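Local coordinates for protein vaginolysin (Gardnerella vaginalis, PDB 5IMY) that probably acts as a secreted cholesterol-binding toxin that inserts into host membranes and lyses cells, at residues M167-A172 against A284-V289; S173-N178 against I370-S375; A182-D187 against S264-F269; Y350-V355 against E359-Q364. One frame throughout, in Å; residues are numbered along the deposited sequence.

All four contacts lie within the pore-forming cytolysin region of the chain. Strand 166-173 carries interaction 1 and runs on into interaction 2. Helix 177-184 serves both interaction 2 and interaction 3, whose centres are about 15 Å apart. Interactions 1 and 3 meet directly, with Asp170, Ser171 and Ala172 packing on Lys183 and Phe184. Interactions 1, 3 and 4 share a large antiparallel sheet, while the long strand 363-389 links interaction 4 to interaction 2, about 30 Å between centres. Interaction 3 falls within the spans of 1 and 2; interaction 4 comes after 1 and 3 but still within the span of interaction 2, whose segments alternate with those of interaction 1. The set thus ties a helix-flanked sheet to a long neighbouring strand.

Interaction 1 (M167-A172 against A284-V289); sequences MQYDSA and AAIKGV
Tyr169 and Ile286 form the tight half of a contact between the antiparallel sheet at the core of the cytolysin fold and a helix packed on it, where strand 166-173 meets the last turn of helix 278-286. The methyl Ile286 CG2 sits over one face of the tyrosine ring, 3.6 Å from its centroid and 16° off the normal, a CH-pi contact displaced toward the CE2 side. The branch reaches the ring because CG2 lies anti to the isoleucine backbone N, while CG1, beside that N, carries CD1 toward Ser171. There the packing slackens, with Ile286 CD1 4.4 Å from Ser171 OG. Lys287, the first residue beyond the helix, supplies the other part of the contact. Its aliphatic chain passes the phenol oxygen at about a right angle, and its outer part faces the chain of another protein, with whose aromatic side chain it makes a cation-pi contact. Glu283, one turn back, receives weak hydrogen bonds from both Tyr169 OH and Ser171 OG, so the polar ends of the strand residues are held loosely. Where tyrosine and lysine meet, Tyr169 OH lies 3.3 Å from Lys287 CE.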
loop_
_atom_site.group_PDB
_atom_site.type_symbol
_atom_site.label_atom_id
_atom_site.label_comp_id
_atom_site.label_asym_id
_atom_site.label_seq_id
_atom_site.Cartn_x
_atom_site.Cartn_y
_atom_site.Cartn_z
ATOM N N MET A 167 37.638 -4.068 -4.496
ATOM C CA MET A 167 36.613 -3.207 -5.057
ATOM C C MET A 167 35.521 -2.962 -4.028
ATOM O O MET A 167 35.131 -3.871 -3.288
ATOM C CB MET A 167 36.018 -3.827 -6.322
ATOM C CG MET A 167 35.865 -2.846 -7.467
ATOM S SD MET A 167 34.147 -2.458 -7.817
ATOM C CE MET A 167 33.980 -3.228 -9.423
ATOM N N GLN A 168 35.047 -1.721 -3.978
ATOM C CA GLN A 168 33.940 -1.337 -3.121
ATOM C C GLN A 168 33.103 -0.317 -3.873
ATOM O O GLN A 168 33.644 0.520 -4.602
ATOM C CB GLN A 168 34.431 -0.756 -1.787
ATOM C CG GLN A 168 35.019 0.645 -1.893
ATOM C CD GLN A 168 35.995 0.953 -0.773
ATOM O OE1 GLN A 168 36.037 0.253 0.239
ATOM N NE2 GLN A 168 36.791 2.003 -0.951
ATOM N N TYR A 169 31.786 -0.397 -3.712
ATOM C CA TYR A 169 30.886 0.493 -4.425
ATOM C C TYR A 169 29.784 0.965 -3.493
ATOM O O TYR A 169 29.344 0.234 -2.601
ATOM C CB TYR A 169 30.278 -0.186 -5.664
ATOM C CG TYR A 169 29.391 -1.374 -5.357
ATOM C CD1 TYR A 169 28.050 -1.200 -5.045
ATOM C CD2 TYR A 169 29.892 -2.668 -5.394
ATOM C CE1 TYR A 169 27.236 -2.280 -4.768
ATOM C CE2 TYR A 169 29.085 -3.755 -5.119
ATOM C CZ TYR A 169 27.757 -3.553 -4.808
ATOM O OH TYR A 169 26.944 -4.628 -4.532
ATOM N N ASP A 170 29.345 2.199 -3.712
ATOM C CA ASP A 170 28.241 2.795 -2.977
ATOM C C ASP A 170 27.181 3.236 -3.973
ATOM O O ASP A 170 27.486 3.948 -4.936
ATOM C CB ASP A 170 28.715 3.982 -2.134
ATOM C CG ASP A 170 29.763 3.587 -1.113
ATOM O OD1 ASP A 170 29.382 3.125 -0.017
ATOM O OD2 ASP A 170 30.968 3.736 -1.406
ATOM N N SER A 171 25.948 2.803 -3.747
ATOM C CA SER A 171 24.844 3.066 -4.654
ATOM C C SER A 171 23.842 4.010 -4.006
ATOM O O SER A 171 23.762 4.127 -2.780
ATOM C CB SER A 171 24.147 1.762 -5.054
ATOM O OG SER A 171 24.945 1.003 -5.944
ATOM N N ALA A 172 23.069 4.684 -4.853
ATOM C CA ALA A 172 21.998 5.548 -4.382
ATOM C C ALA A 172 21.110 5.909 -5.559
ATOM O O ALA A 172 21.598 6.106 -6.673
ATOM C CB ALA A 172 22.548 6.819 -3.724
ATOM N N ALA A 284 22.259 -6.392 -8.782
ATOM C CA ALA A 284 22.597 -7.781 -9.081
ATOM C C ALA A 284 23.649 -7.869 -10.178
ATOM O O ALA A 284 24.564 -8.698 -10.103
ATOM C CB ALA A 284 21.340 -8.552 -9.480
ATOM N N ALA A 285 23.537 -7.026 -11.206
ATOM C CA ALA A 285 24.544 -7.007 -12.262
ATOM C C ALA A 285 25.907 -6.612 -11.709
ATOM O O ALA A 285 26.915 -7.276 -11.973
ATOM C CB ALA A 285 24.114 -6.051 -13.376
ATOM N N ILE A 286 25.957 -5.523 -10.934
ATOM C CA ILE A 286 27.206 -5.097 -10.305
ATOM C C ILE A 286 27.846 -6.253 -9.549
ATOM O O ILE A 286 29.070 -6.428 -9.568
ATOM C CB ILE A 286 26.948 -3.891 -9.378
ATOM C CG1 ILE A 286 26.629 -2.643 -10.203
ATOM C CG2 ILE A 286 28.151 -3.638 -8.461
ATOM C CD1 ILE A 286 26.066 -1.500 -9.383
ATOM N N LYS A 287 27.032 -7.055 -8.868
ATOM C CA LYS A 287 27.526 -8.160 -8.057
ATOM C C LYS A 287 27.890 -9.389 -8.879
ATOM O O LYS A 287 28.206 -10.431 -8.294
ATOM C CB LYS A 287 26.479 -8.554 -7.012
ATOM C CG LYS A 287 26.359 -7.604 -5.837
ATOM C CD LYS A 287 25.593 -8.264 -4.704
ATOM C CE LYS A 287 25.474 -7.361 -3.491
ATOM N NZ LYS A 287 24.244 -6.535 -3.544
ATOM N N GLY A 288 27.861 -9.300 -10.205
ATOM C CA GLY A 288 27.977 -10.484 -11.030
ATOM C C GLY A 288 26.645 -11.199 -11.089
ATOM O O GLY A 288 25.650 -10.615 -11.529
ATOM N N VAL A 289 26.605 -12.452 -10.639
ATOM C CA VAL A 289 25.354 -13.196 -10.518
ATOM C C VAL A 289 24.751 -13.420 -11.898
ATOM O O VAL A 289 24.665 -12.495 -12.713
ATOM C CB VAL A 289 24.365 -12.460 -9.593
ATOM C CG1 VAL A 289 23.023 -13.186 -9.539
ATOM C CG2 VAL A 289 24.955 -12.327 -8.196
#

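Interaction 2 (S173-N178 against I370-S375); sequences SAQSMN and IETKVS
Gln175 and Glu371 bring the two backbones closest, 5.9 Å between their CA atoms, where the turn ahead of helix 177-184 passes strand 363-389. The contact is carried by the amide of Gln175, which holds both polar backbone atoms of one residue. Thr372 N donates to Gln175 OE1 at 3.1 Å in a nearly straight bond of 166°, although the donor approaches from well out of the amide's carbonyl plane. The return bond, from Gln175 NE2 to Thr372 O, is weak at 3.3 Å. A bend at chi2 (-65°) turns the amide toward the strand backbone, where it rests against the inner methylene of Glu371, with Gln175 NE2 3.4 Å from Glu371 CG. In this way the glutamine serves the edge of a β-strand whose alternate residues, Glu371, Lys373 and Ser375, bond by their backbones to strand 62-76. In cytolysins of this family the helices here are thought to unfold into membrane hairpins; the contact is consistent with such a region packed, before insertion, against the long strand 363-389. His203 joins both sides, bonding Gln175 O through NE2 and Thr372 OG1 through ND1. Glu371's carboxylate has Lys70 as its main partner. Beyond the turn, Ser176 is the N-cap of helix 177-184, its OG bonded to Gln179 N.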
loop_
_atom_site.group_PDB
_atom_site.type_symbol
_atom_site.label_atom_id
_atom_site.label_comp_id
_atom_site.label_asym_id
_atom_site.label_seq_id
_atom_site.Cartn_x
_atom_site.Cartn_y
_atom_site.Cartn_z
ATOM N N SER A 173 19.808 5.986 -5.302
ATOM C CA SER A 173 18.871 6.435 -6.319
ATOM C C SER A 173 18.985 7.944 -6.494
ATOM O O SER A 173 19.084 8.691 -5.517
ATOM C CB SER A 173 17.444 6.056 -5.928
ATOM O OG SER A 173 16.687 5.666 -7.059
ATOM N N ALA A 174 18.985 8.393 -7.746
ATOM C CA ALA A 174 19.066 9.820 -8.041
ATOM C C ALA A 174 17.711 10.455 -7.752
ATOM O O ALA A 174 16.737 10.214 -8.474
ATOM C CB ALA A 174 19.487 10.050 -9.489
ATOM N N GLN A 175 17.647 11.254 -6.701
ATOM C CA GLN A 175 16.417 11.909 -6.269
ATOM C C GLN A 175 16.573 13.414 -6.111
ATOM O O GLN A 175 15.678 14.161 -6.512
ATOM C CB GLN A 175 15.943 11.290 -4.944
ATOM C CG GLN A 175 15.507 9.836 -5.069
ATOM C CD GLN A 175 14.273 9.675 -5.936
ATOM O OE1 GLN A 175 13.499 10.613 -6.120
ATOM N NE2 GLN A 175 14.084 8.476 -6.473
ATOM N N SER A 176 17.680 13.875 -5.536
ATOM C CA SER A 176 17.940 15.302 -5.418
ATOM C C SER A 176 19.435 15.506 -5.242
ATOM O O SER A 176 20.129 14.655 -4.681
ATOM C CB SER A 176 17.179 15.922 -4.241
ATOM O OG SER A 176 17.722 15.498 -3.003
ATOM N N MET A 177 19.925 16.645 -5.731
ATOM C CA MET A 177 21.344 16.948 -5.596
ATOM C C MET A 177 21.771 17.021 -4.135
ATOM O O MET A 177 22.959 16.859 -3.841
ATOM C CB MET A 177 21.672 18.265 -6.302
ATOM C CG MET A 177 23.158 18.576 -6.373
ATOM S SD MET A 177 24.102 17.311 -7.248
ATOM C CE MET A 177 23.466 17.500 -8.911
ATOM N N ASN A 178 20.831 17.253 -3.216
ATOM C CA ASN A 178 21.176 17.370 -1.805
ATOM C C ASN A 178 21.338 16.005 -1.141
ATOM O O ASN A 178 22.266 15.810 -0.349
ATOM C CB ASN A 178 20.120 18.200 -1.076
ATOM C CG ASN A 178 20.540 19.647 -0.892
ATOM O OD1 ASN A 178 21.530 20.101 -1.468
ATOM N ND2 ASN A 178 19.784 20.381 -0.084
ATOM N N ILE A 370 12.558 14.379 -1.021
ATOM C CA ILE A 370 11.346 13.712 -1.470
ATOM C C ILE A 370 11.751 12.661 -2.492
ATOM O O ILE A 370 12.327 12.991 -3.534
ATOM C CB ILE A 370 10.347 14.719 -2.064
ATOM C CG1 ILE A 370 9.620 15.463 -0.940
ATOM C CG2 ILE A 370 9.334 14.035 -2.988
ATOM C CD1 ILE A 370 9.884 16.945 -0.919
ATOM N N GLU A 371 11.462 11.396 -2.198
ATOM C CA GLU A 371 11.712 10.324 -3.149
ATOM C C GLU A 371 10.449 10.025 -3.944
ATOM O O GLU A 371 9.344 9.999 -3.395
ATOM C CB GLU A 371 12.185 9.049 -2.449
ATOM C CG GLU A 371 12.603 7.965 -3.442
ATOM C CD GLU A 371 13.030 6.673 -2.786
ATOM O OE1 GLU A 371 14.232 6.527 -2.476
ATOM O OE2 GLU A 371 12.160 5.802 -2.568
ATOM N N THR A 372 10.624 9.800 -5.243
ATOM C CA THR A 372 9.554 9.355 -6.124
ATOM C C THR A 372 9.793 7.904 -6.505
ATOM O O THR A 372 10.903 7.535 -6.903
ATOM C CB THR A 372 9.477 10.208 -7.387
ATOM O OG1 THR A 372 9.207 11.556 -7.010
ATOM C CG2 THR A 372 8.370 9.714 -8.310
ATOM N N LYS A 373 8.753 7.094 -6.376
ATOM C CA LYS A 373 8.748 5.735 -6.884
ATOM C C LYS A 373 7.723 5.626 -8.001
ATOM O O LYS A 373 6.841 6.476 -8.150
ATOM C CB LYS A 373 8.434 4.730 -5.776
ATOM C CG LYS A 373 9.631 4.350 -4.926
ATOM C CD LYS A 373 9.235 3.328 -3.875
ATOM C CE LYS A 373 10.297 3.180 -2.807
ATOM N NZ LYS A 373 9.857 3.806 -1.536
ATOM N N VAL A 374 7.847 4.567 -8.793
ATOM C CA VAL A 374 7.012 4.386 -9.974
ATOM C C VAL A 374 6.654 2.914 -10.109
ATOM O O VAL A 374 7.470 2.034 -9.818
ATOM C CB VAL A 374 7.721 4.905 -11.245
ATOM C CG1 VAL A 374 8.888 3.997 -11.630
ATOM C CG2 VAL A 374 6.728 5.049 -12.388
ATOM N N SER A 375 5.427 2.653 -10.550
ATOM C CA SER A 375 4.969 1.300 -10.829
ATOM C C SER A 375 3.949 1.370 -11.953
ATOM O O SER A 375 3.310 2.402 -12.170
ATOM C CB SER A 375 4.359 0.640 -9.586
ATOM O OG SER A 375 4.168 -0.748 -9.786
#

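Interaction 3 (A182-D187 against S264-F269); sequences AKFGAD and SMYVKF
Phe184 and Tyr266 meet as a T-shaped pair, their planes at 89° and their centroids 5.6 Å apart. The tyrosine supplies the edge: its CE1 stands 4.0 Å above the plane of the phenylalanine ring, offset toward the rim nearest CG, while Phe184 CG in turn lies in the plane of the tyrosine ring. The side chains run antiparallel past each other, and this carries the phenol oxygen back toward the root of its partner, Tyr266 OH coming 3.8 Å from Phe184 CB. The opposite face of Phe184 is occupied as well: Lys183 CG sits 3.7 Å above the plane, over its centre. With chi1 at 177°, this CG lies opposite the lysine's backbone N and over the ring; the turn at chi2 only directs the rest of the chain onward. The phenylalanine is thus sandwiched between aliphatic carbon and aromatic edge, with Phe188 also meeting it. Phe184 closes helix 177-184, and Gly185 leaves it with a positive phi. The pair joins the end of this helix to a face of the antiparallel sheet, where strand 263-271 runs between strands 208-223 and 305-311. Side chains alternate along the strand: Tyr266 turns to helix 177-184, whereas Met265, Val267 and Phe269 pack on helix 326-335. On the same strand Lys268 bonds by its backbone to Cys307, which is in a disulfide with Cys322. On the helix, Lys183 NZ reaches outward to pair with an acidic side chain on the chain of another protein.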
loop_
_atom_site.group_PDB
_atom_site.type_symbol
_atom_site.label_atom_id
_atom_site.label_comp_id
_atom_site.label_asym_id
_atom_site.label_seq_id
_atom_site.Cartn_x
_atom_site.Cartn_y
_atom_site.Cartn_z
ATOM N N ALA A 182 24.828 14.219 0.275
ATOM C CA ALA A 182 24.947 13.563 1.572
ATOM C C ALA A 182 25.481 12.143 1.438
ATOM O O ALA A 182 26.136 11.641 2.358
ATOM C CB ALA A 182 23.593 13.553 2.280
ATOM N N LYS A 183 25.212 11.483 0.309
ATOM C CA LYS A 183 25.706 10.127 0.093
ATOM C C LYS A 183 27.149 10.125 -0.397
ATOM O O LYS A 183 27.963 9.325 0.076
ATOM C CB LYS A 183 24.811 9.400 -0.915
ATOM C CG LYS A 183 25.270 7.985 -1.284
ATOM C CD LYS A 183 24.703 6.941 -0.334
ATOM C CE LYS A 183 25.550 5.676 -0.331
ATOM N NZ LYS A 183 24.967 4.614 0.535
ATOM N N PHE A 184 27.485 11.010 -1.335
ATOM C CA PHE A 184 28.742 10.930 -2.068
ATOM C C PHE A 184 29.702 12.076 -1.773
ATOM O O PHE A 184 30.820 12.071 -2.295
ATOM C CB PHE A 184 28.460 10.882 -3.573
ATOM C CG PHE A 184 27.777 9.620 -4.023
ATOM C CD1 PHE A 184 28.277 8.380 -3.660
ATOM C CD2 PHE A 184 26.636 9.675 -4.803
ATOM C CE1 PHE A 184 27.652 7.218 -4.070
ATOM C CE2 PHE A 184 26.007 8.517 -5.216
ATOM C CZ PHE A 184 26.517 7.286 -4.848
ATOM N N GLY A 185 29.306 13.052 -0.961
ATOM C CA GLY A 185 30.210 14.122 -0.584
ATOM C C GLY A 185 29.684 15.503 -0.912
ATOM O O GLY A 185 28.971 15.691 -1.903
ATOM N N ALA A 186 30.042 16.484 -0.080
ATOM C CA ALA A 186 29.560 17.847 -0.265
ATOM C C ALA A 186 29.894 18.401 -1.642
ATOM O O ALA A 186 29.241 19.351 -2.088
ATOM C CB ALA A 186 30.151 18.759 0.808
ATOM N N ASP A 187 30.894 17.840 -2.323
ATOM C CA ASP A 187 31.306 18.307 -3.640
ATOM C C ASP A 187 30.827 17.386 -4.761
ATOM O O ASP A 187 31.439 17.354 -5.833
ATOM C CB ASP A 187 32.826 18.457 -3.694
ATOM C CG ASP A 187 33.552 17.153 -3.426
ATOM O OD1 ASP A 187 32.941 16.244 -2.826
ATOM O OD2 ASP A 187 34.733 17.037 -3.811
ATOM N N SER A 264 38.995 5.172 -9.791
ATOM C CA SER A 264 37.705 5.616 -9.285
ATOM C C SER A 264 36.859 6.145 -10.433
ATOM O O SER A 264 37.374 6.813 -11.335
ATOM C CB SER A 264 37.880 6.708 -8.221
ATOM O OG SER A 264 36.647 7.338 -7.921
ATOM N N MET A 265 35.562 5.846 -10.399
ATOM C CA MET A 265 34.654 6.338 -11.423
ATOM C C MET A 265 33.237 6.405 -10.873
ATOM O O MET A 265 32.876 5.678 -9.943
ATOM C CB MET A 265 34.685 5.454 -12.676
ATOM C CG MET A 265 34.268 4.013 -12.442
ATOM S SD MET A 265 34.091 3.105 -13.988
ATOM C CE MET A 265 33.390 1.579 -13.381
ATOM N N TYR A 266 32.439 7.285 -11.472
ATOM C CA TYR A 266 31.020 7.414 -11.179
ATOM C C TYR A 266 30.212 6.904 -12.364
ATOM O O TYR A 266 30.534 7.203 -13.517
ATOM C CB TYR A 266 30.651 8.871 -10.886
ATOM C CG TYR A 266 30.927 9.298 -9.464
ATOM C CD1 TYR A 266 29.948 9.188 -8.488
ATOM C CD2 TYR A 266 32.162 9.812 -9.097
ATOM C CE1 TYR A 266 30.189 9.576 -7.186
ATOM C CE2 TYR A 266 32.414 10.205 -7.795
ATOM C CZ TYR A 266 31.422 10.084 -6.843
ATOM O OH TYR A 266 31.661 10.471 -5.542
ATOM N N VAL A 267 29.161 6.140 -12.077
ATOM C CA VAL A 267 28.349 5.504 -13.108
ATOM C C VAL A 267 26.889 5.858 -12.873
ATOM O O VAL A 267 26.396 5.762 -11.744
ATOM C CB VAL A 267 28.533 3.975 -13.119
ATOM C CG1 VAL A 267 27.764 3.361 -14.280
ATOM C CG2 VAL A 267 30.008 3.617 -13.206
ATOM N N LYS A 268 26.200 6.256 -13.939
ATOM C CA LYS A 268 24.769 6.529 -13.908
ATOM C C LYS A 268 24.047 5.441 -14.690
ATOM O O LYS A 268 24.264 5.296 -15.898
ATOM C CB LYS A 268 24.459 7.905 -14.498
ATOM C CG LYS A 268 22.965 8.223 -14.590
ATOM C CD LYS A 268 22.697 9.542 -15.309
ATOM C CE LYS A 268 23.004 9.453 -16.799
ATOM N NZ LYS A 268 22.769 10.741 -17.505
ATOM N N PHE A 269 23.202 4.679 -14.002
ATOM C CA PHE A 269 22.284 3.746 -14.641
ATOM C C PHE A 269 20.910 4.394 -14.709
ATOM O O PHE A 269 20.393 4.858 -13.688
ATOM C CB PHE A 269 22.176 2.433 -13.864
ATOM C CG PHE A 269 23.487 1.752 -13.618
ATOM C CD1 PHE A 269 23.903 0.713 -14.432
ATOM C CD2 PHE A 269 24.293 2.132 -12.559
ATOM C CE1 PHE A 269 25.106 0.075 -14.204
ATOM C CE2 PHE A 269 25.496 1.497 -12.324
ATOM C CZ PHE A 269 25.902 0.467 -13.149
#

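Interaction 4 (Y350-V355 against E359-Q364); sequences YTTSFV and EVATLQ
The ring of Phe354 leans obliquely on Ala361, its CE2 3.4 Å from Ala361 CB, and passes the carbonyl oxygen of Glu359 at a similarly slanted angle. Tyr34 also meets this ring, their planes about 40° apart. A chi1 of -73° brings the CD2-CE2 side of the phenylalanine alongside Ala361 CB. The chain doubles back through a tight reversal closed by one antiparallel bridge, in which Ser353 and Val360 are the non-hydrogen-bonded pair. The bonds lie to either side of it: Phe354 N to Glu359 O and Ala361 N to Thr352 O, both 2.9 Å, the second almost straight at 175°. Ser353 CA adds a CA-H...O contact to Glu359 O at 3.3 Å. Beyond this the segments part. A water accepts from Thr352 N and donates to Ala361 O, taking the place of the direct bond that would complete the next pair. On the side of Val360, its CG1 branch touches Thr351 CG2 at 3.7 Å. Ser353 OG is bonded to Ser257 OG of the adjoining strand 253-261, which also pairs by its backbone with Thr351 and Ser353. Thus Ser353 lies between strand 253-261 and Val360, strand 79-80 pairs with strand 347-354 at Tyr350, and the chain turns away from this reversal at Leu363 to pair with Thr76 of strand 62-76.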
loop_
_atom_site.group_PDB
_atom_site.type_symbol
_atom_site.label_atom_id
_atom_site.label_comp_id
_atom_site.label_asym_id
_atom_site.label_seq_id
_atom_site.Cartn_x
_atom_site.Cartn_y
_atom_site.Cartn_z
ATOM N N TYR A 350 41.017 8.965 0.901
ATOM C CA TYR A 350 41.876 9.186 2.052
ATOM C C TYR A 350 41.053 9.082 3.326
ATOM O O TYR A 350 39.846 9.340 3.331
ATOM C CB TYR A 350 42.586 10.549 1.989
ATOM C CG TYR A 350 41.685 11.756 2.131
ATOM C CD1 TYR A 350 41.619 12.461 3.327
ATOM C CD2 TYR A 350 40.917 12.207 1.065
ATOM C CE1 TYR A 350 40.806 13.572 3.459
ATOM C CE2 TYR A 350 40.100 13.316 1.190
ATOM C CZ TYR A 350 40.048 13.994 2.388
ATOM O OH TYR A 350 39.239 15.098 2.516
ATOM N N THR A 351 41.723 8.688 4.404
ATOM C CA THR A 351 41.119 8.551 5.720
ATOM C C THR A 351 41.855 9.452 6.700
ATOM O O THR A 351 43.082 9.582 6.634
ATOM C CB THR A 351 41.177 7.098 6.205
ATOM O OG1 THR A 351 40.538 6.244 5.248
ATOM C CG2 THR A 351 40.490 6.946 7.558
ATOM N N THR A 352 41.105 10.077 7.603
ATOM C CA THR A 352 41.679 10.909 8.648
ATOM C C THR A 352 41.450 10.266 10.009
ATOM O O THR A 352 40.435 9.605 10.241
ATOM C CB THR A 352 41.075 12.319 8.648
ATOM O OG1 THR A 352 39.698 12.257 9.044
ATOM C CG2 THR A 352 41.182 12.957 7.269
ATOM N N SER A 353 42.414 10.467 10.903
ATOM C CA SER A 353 42.329 9.994 12.274
ATOM C C SER A 353 42.636 11.151 13.214
ATOM O O SER A 353 43.424 12.043 12.887
ATOM C CB SER A 353 43.302 8.836 12.530
ATOM O OG SER A 353 43.016 7.736 11.686
ATOM N N PHE A 354 42.001 11.135 14.382
ATOM C CA PHE A 354 42.211 12.195 15.358
ATOM C C PHE A 354 43.601 12.088 15.973
ATOM O O PHE A 354 44.072 10.998 16.301
ATOM C CB PHE A 354 41.153 12.128 16.459
ATOM C CG PHE A 354 39.790 12.585 16.022
ATOM C CD1 PHE A 354 39.542 13.924 15.769
ATOM C CD2 PHE A 354 38.752 11.679 15.879
ATOM C CE1 PHE A 354 38.290 14.351 15.371
ATOM C CE2 PHE A 354 37.496 12.098 15.483
ATOM C CZ PHE A 354 37.264 13.436 15.228
ATOM N N VAL A 355 44.257 13.239 16.130
ATOM C CA VAL A 355 45.583 13.264 16.739
ATOM C C VAL A 355 45.506 12.838 18.200
ATOM O O VAL A 355 46.415 12.178 18.717
ATOM C CB VAL A 355 46.205 14.666 16.595
ATOM C CG1 VAL A 355 47.528 14.760 17.354
ATOM C CG2 VAL A 355 46.407 15.004 15.124
ATOM N N GLU A 359 42.135 7.645 16.731
ATOM C CA GLU A 359 40.910 6.988 16.301
ATOM C C GLU A 359 40.475 7.512 14.940
ATOM O O GLU A 359 40.490 8.720 14.689
ATOM C CB GLU A 359 39.792 7.209 17.322
ATOM C CG GLU A 359 39.644 6.083 18.334
ATOM C CD GLU A 359 38.756 6.464 19.503
ATOM O OE1 GLU A 359 37.970 7.425 19.368
ATOM O OE2 GLU A 359 38.847 5.803 20.559
ATOM N N VAL A 360 40.090 6.588 14.058
ATOM C CA VAL A 360 39.567 6.980 12.757
ATOM C C VAL A 360 38.361 7.886 12.954
ATOM O O VAL A 360 37.482 7.616 13.783
ATOM C CB VAL A 360 39.205 5.736 11.929
ATOM C CG1 VAL A 360 38.602 6.135 10.587
ATOM C CG2 VAL A 360 40.435 4.858 11.724
ATOM N N ALA A 361 38.316 8.973 12.189
ATOM C CA ALA A 361 37.236 9.945 12.275
ATOM C C ALA A 361 36.220 9.694 11.169
ATOM O O ALA A 361 36.587 9.360 10.037
ATOM C CB ALA A 361 37.778 11.371 12.170
ATOM N N THR A 362 34.943 9.855 11.504
ATOM C CA THR A 362 33.854 9.642 10.564
ATOM C C THR A 362 33.096 10.945 10.348
ATOM O O THR A 362 32.970 11.768 11.259
ATOM C CB THR A 362 32.883 8.563 11.064
ATOM O OG1 THR A 362 32.328 8.958 12.324
ATOM C CG2 THR A 362 33.596 7.228 11.220
ATOM N N LEU A 363 32.590 11.121 9.130
ATOM C CA LEU A 363 31.803 12.291 8.759
ATOM C C LEU A 363 30.347 11.876 8.607
ATOM O O LEU A 363 30.033 10.979 7.816
ATOM C CB LEU A 363 32.318 12.917 7.464
ATOM C CG LEU A 363 33.512 13.862 7.619
ATOM C CD1 LEU A 363 34.776 13.094 7.974
ATOM C CD2 LEU A 363 33.714 14.685 6.356
ATOM N N GLN A 364 29.468 12.527 9.361
ATOM C CA GLN A 364 28.035 12.274 9.296
ATOM C C GLN A 364 27.392 13.334 8.411
ATOM O O GLN A 364 27.555 14.535 8.654
ATOM C CB GLN A 364 27.415 12.285 10.693
ATOM C CG GLN A 364 25.891 12.290 10.702
ATOM C CD GLN A 364 25.316 12.134 12.097
ATOM O OE1 GLN A 364 25.528 11.118 12.758
ATOM N NE2 GLN A 364 24.588 13.147 12.553
HETATM O O HOH W 1 38.159 10.089 7.621
#